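Local atomic coordinates of putative lipoprotein (Pectobacterium atrosepticum SCRI1043, PDB entry 3BDU), a protein that is of unknown function but is probably a small membrane-attached lipoprotein of the DUF903 family, consistent with an SH3-like beta fold. Residues A[11-16]-A[44-49]. Sequence-based numbering, arbitrary orientation.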
ATOM      1  N   ASP A  11      -8.313   9.247 -14.648  1.00 31.57           N
ATOM      2  CA  ASP A  11      -8.914   8.796 -15.897  1.00 32.76           C
ATOM      3  C   ASP A  11      -9.423   9.973 -16.730  1.00 31.20           C
ATOM      4  O   ASP A  11     -10.380   9.842 -17.493  1.00 31.67           O
ATOM      5  CB  ASP A  11     -10.047   7.784 -15.653  1.00 33.62           C
ATOM      6  CG  ASP A  11     -11.055   8.251 -14.619  1.00 34.83           C
ATOM      7  OD1 ASP A  11     -11.506   9.412 -14.680  1.00 33.95           O
ATOM      8  OD2 ASP A  11     -11.418   7.434 -13.751  1.00 37.37           O
ATOM      9  N   GLY A  12      -8.782  11.125 -16.560  1.00 29.59           N
ATOM     10  CA  GLY A  12      -9.139  12.308 -17.326  1.00 28.66           C
ATOM     11  C   GLY A  12     -10.464  13.009 -17.078  1.00 27.02           C
ATOM     12  O   GLY A  12     -11.025  13.608 -17.998  1.00 26.20           O
ATOM     13  N   ARG A  13     -10.967  12.951 -15.850  1.00 24.40           N
ATOM     14  CA  ARG A  13     -12.219  13.616 -15.515  1.00 23.63           C
ATOM     15  C   ARG A  13     -11.957  14.721 -14.503  1.00 23.14           C
ATOM     16  O   ARG A  13     -10.966  14.684 -13.778  1.00 21.81           O
ATOM     17  CB  ARG A  13     -13.220  12.635 -14.900  1.00 24.43           C
ATOM     18  CG  ARG A  13     -14.052  11.826 -15.886  1.00 25.47           C
ATOM     19  CD  ARG A  13     -15.063  10.982 -15.120  1.00 27.25           C
ATOM     20  NE  ARG A  13     -14.377  10.056 -14.225  1.00 33.44           N
ATOM     21  CZ  ARG A  13     -14.870   9.599 -13.078  1.00 32.80           C
ATOM     22  NH1 ARG A  13     -16.071   9.976 -12.660  1.00 34.40           N
ATOM     23  NH2 ARG A  13     -14.153   8.762 -12.345  1.00 34.25           N
ATOM     24  N   THR A  14     -12.841  15.707 -14.476  1.00 22.25           N
ATOM     25  CA  THR A  14     -12.751  16.804 -13.525  1.00 24.18           C
ATOM     26  C   THR A  14     -14.119  16.798 -12.871  1.00 25.05           C
ATOM     27  O   THR A  14     -15.144  16.790 -13.554  1.00 27.20           O
ATOM     28  CB  THR A  14     -12.507  18.162 -14.210  1.00 23.78           C
ATOM     29  OG1 THR A  14     -13.534  18.401 -15.176  1.00 27.57           O
ATOM     30  CG2 THR A  14     -11.148  18.171 -14.899  1.00 24.57           C
ATOM     31  N   ILE A  15     -14.132  16.782 -11.546  1.00 23.65           N
ATOM     32  CA  ILE A  15     -15.375  16.737 -10.792  1.00 21.36           C
ATOM     33  C   ILE A  15     -15.451  17.927  -9.843  1.00 22.04           C
ATOM     34  O   ILE A  15     -14.489  18.224  -9.136  1.00 21.23           O
ATOM     35  CB  ILE A  15     -15.449  15.408  -9.979  1.00 21.38           C
ATOM     36  CG1 ILE A  15     -15.278  14.215 -10.927  1.00 22.73           C
ATOM     37  CG2 ILE A  15     -16.786  15.290  -9.253  1.00 20.50           C
ATOM     38  CD1 ILE A  15     -15.254  12.863 -10.224  1.00 23.62           C
ATOM     39  N   VAL A  16     -16.588  18.617  -9.842  1.00 19.64           N
ATOM     40  CA  VAL A  16     -16.773  19.758  -8.952  1.00 20.29           C
ATOM     41  C   VAL A  16     -17.332  19.259  -7.626  1.00 20.01           C
ATOM     42  O   VAL A  16     -18.298  18.496  -7.593  1.00 19.14           O
ATOM     43  CB  VAL A  16     -17.771  20.783  -9.526  1.00 23.98           C
ATOM     44  CG1 VAL A  16     -17.980  21.910  -8.526  1.00 25.97           C
ATOM     45  CG2 VAL A  16     -17.259  21.331 -10.850  1.00 25.13           C
ATOM     46  N   ARG A  44      -9.188   6.671  -3.538  1.00 13.00           N
ATOM     47  CA  ARG A  44      -8.067   7.608  -3.424  1.00 15.08           C
ATOM     48  C   ARG A  44      -7.060   7.424  -4.555  1.00 15.32           C
ATOM     49  O   ARG A  44      -6.388   8.372  -4.953  1.00 15.22           O
ATOM     50  CB  ARG A  44      -7.330   7.412  -2.088  1.00 17.62           C
ATOM     51  CG  ARG A  44      -8.170   7.633  -0.840  1.00 21.21           C
ATOM     52  CD  ARG A  44      -7.402   7.193   0.411  1.00 26.60           C
ATOM     53  NE  ARG A  44      -6.113   7.871   0.522  1.00 28.81           N
ATOM     54  CZ  ARG A  44      -5.243   7.668   1.503  1.00 31.56           C
ATOM     55  NH1 ARG A  44      -5.521   6.798   2.466  1.00 33.08           N
ATOM     56  NH2 ARG A  44      -4.096   8.341   1.524  1.00 30.69           N
ATOM     57  N   ASP A  45      -6.939   6.198  -5.054  1.00 13.62           N
ATOM     58  CA  ASP A  45      -5.993   5.926  -6.135  1.00 17.43           C
ATOM     59  C   ASP A  45      -6.420   6.548  -7.462  1.00 17.52           C
ATOM     60  O   ASP A  45      -5.610   6.674  -8.380  1.00 18.72           O
ATOM     61  CB  ASP A  45      -5.795   4.419  -6.310  1.00 19.63           C
ATOM     62  CG  ASP A  45      -5.172   3.774  -5.086  1.00 23.98           C
ATOM     63  OD1 ASP A  45      -4.325   4.433  -4.446  1.00 23.99           O
ATOM     64  OD2 ASP A  45      -5.515   2.613  -4.769  1.00 27.11           O
ATOM     65  N   ASN A  46      -7.679   6.963  -7.554  1.00 15.26           N
ATOM     66  CA  ASN A  46      -8.177   7.568  -8.783  1.00 17.31           C
ATOM     67  C   ASN A  46      -8.202   9.090  -8.703  1.00 17.49           C
ATOM     68  O   ASN A  46      -8.755   9.747  -9.585  1.00 17.50           O
ATOM     69  CB  ASN A  46      -9.584   7.063  -9.110  1.00 20.21           C
ATOM     70  CG  ASN A  46      -9.975   7.328 -10.563  1.00 26.67           C
ATOM     71  OD1 ASN A  46     -11.156   7.316 -10.915  1.00 30.04           O
ATOM     72  ND2 ASN A  46      -8.975   7.554 -11.416  1.00 26.63           N
ATOM     73  N   VAL A  47      -7.624   9.649  -7.642  1.00 15.36           N
ATOM     74  CA  VAL A  47      -7.582  11.099  -7.487  1.00 15.91           C
ATOM     75  C   VAL A  47      -6.140  11.565  -7.637  1.00 18.76           C
ATOM     76  O   VAL A  47      -5.286  11.303  -6.779  1.00 18.42           O
ATOM     77  CB  VAL A  47      -8.139  11.552  -6.115  1.00 17.28           C
ATOM     78  CG1 VAL A  47      -8.061  13.072  -6.001  1.00 19.13           C
ATOM     79  CG2 VAL A  47      -9.589  11.094  -5.963  1.00 16.48           C
ATOM     80  N   LYS A  48      -5.874  12.256  -8.741  1.00 19.80           N
ATOM     81  CA  LYS A  48      -4.538  12.753  -9.038  1.00 20.75           C
ATOM     82  C   LYS A  48      -4.231  14.076  -8.348  1.00 20.02           C
ATOM     83  O   LYS A  48      -3.197  14.220  -7.697  1.00 18.19           O
ATOM     84  CB  LYS A  48      -4.382  12.915 -10.554  1.00 24.23           C
ATOM     85  CG  LYS A  48      -3.010  13.381 -10.997  1.00 28.31           C
ATOM     86  CD  LYS A  48      -2.920  13.430 -12.514  1.00 31.39           C
ATOM     87  CE  LYS A  48      -1.498  13.735 -12.973  1.00 34.93           C
ATOM     88  NZ  LYS A  48      -1.394  13.830 -14.459  1.00 37.76           N
ATOM     89  N   GLU A  49      -5.125  15.045  -8.509  1.00 21.33           N
ATOM     90  CA  GLU A  49      -4.938  16.367  -7.922  1.00 23.00           C
ATOM     91  C   GLU A  49      -6.275  16.967  -7.529  1.00 22.59           C
ATOM     92  O   GLU A  49      -7.334  16.488  -7.943  1.00 21.31           O
ATOM     93  CB  GLU A  49      -4.270  17.309  -8.926  1.00 25.09           C
ATOM     94  CG  GLU A  49      -3.011  16.777  -9.561  1.00 30.54           C
ATOM     95  CD  GLU A  49      -2.504  17.691 -10.660  1.00 32.56           C
ATOM     96  OE1 GLU A  49      -1.901  18.736 -10.340  1.00 32.69           O
ATOM     97  OE2 GLU A  49      -2.724  17.366 -11.845  1.00 34.49           O
TER
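The side chain of Asn46 reaches the carboxylate of Asp11 at one end of a small antiparallel sheet, in a beta fold consistent with the SH3-like kinship of its family. The sheet has the order 14-18, 4-9, 47-52, so residues 11-16 and 44-49 flank the central strand 4-9. They meet where the turn after that strand comes close to the short 3-10 segment 44-46. The two segments bury 99 Å² between them, and the backbones stay apart: the CA atoms of Asp11 and Asn46 are 7.3 Å from each other.

The tight part is polar. Asn46 is buried. Its CG stands anti to the backbone N (chi1 -163°), and this carries the amide across to the Asp11 carboxylate. The amide plane is turned 68° from the carboxylate plane. The amide is probably modelled the wrong way round; turned back, it may donate a hydrogen bond to Asp11 OD2. The amide end also lies at the edge of the Arg13 guanidinium, whose plane is less steeply turned against it.

Within 11-16, Asp11 and Arg13 form a salt bridge, with Arg13 NE 3.0 Å from Asp11 OD1. NE comes to the syn side of OD1 but 33° out of the carboxylate plane. A weak second bond runs from Arg13 NH2 to Asp11 OD2. Thr9 OG1 also hydrogen-bonds to Asp11 OD1, so this oxygen has two partners.

The outer side is looser. Asp11 is exposed and Arg13 partly so, and exposed Gly12 turns the chain between them with positive phi. Lys48 NZ forms a salt bridge with Asp11 OD2 of a second subunit, and Arg13 NH2 with Glu49 OE1 of a third. In the 3-10 turn that presents Asn46, Val47 N donates to Arg44 O at 3.2 Å.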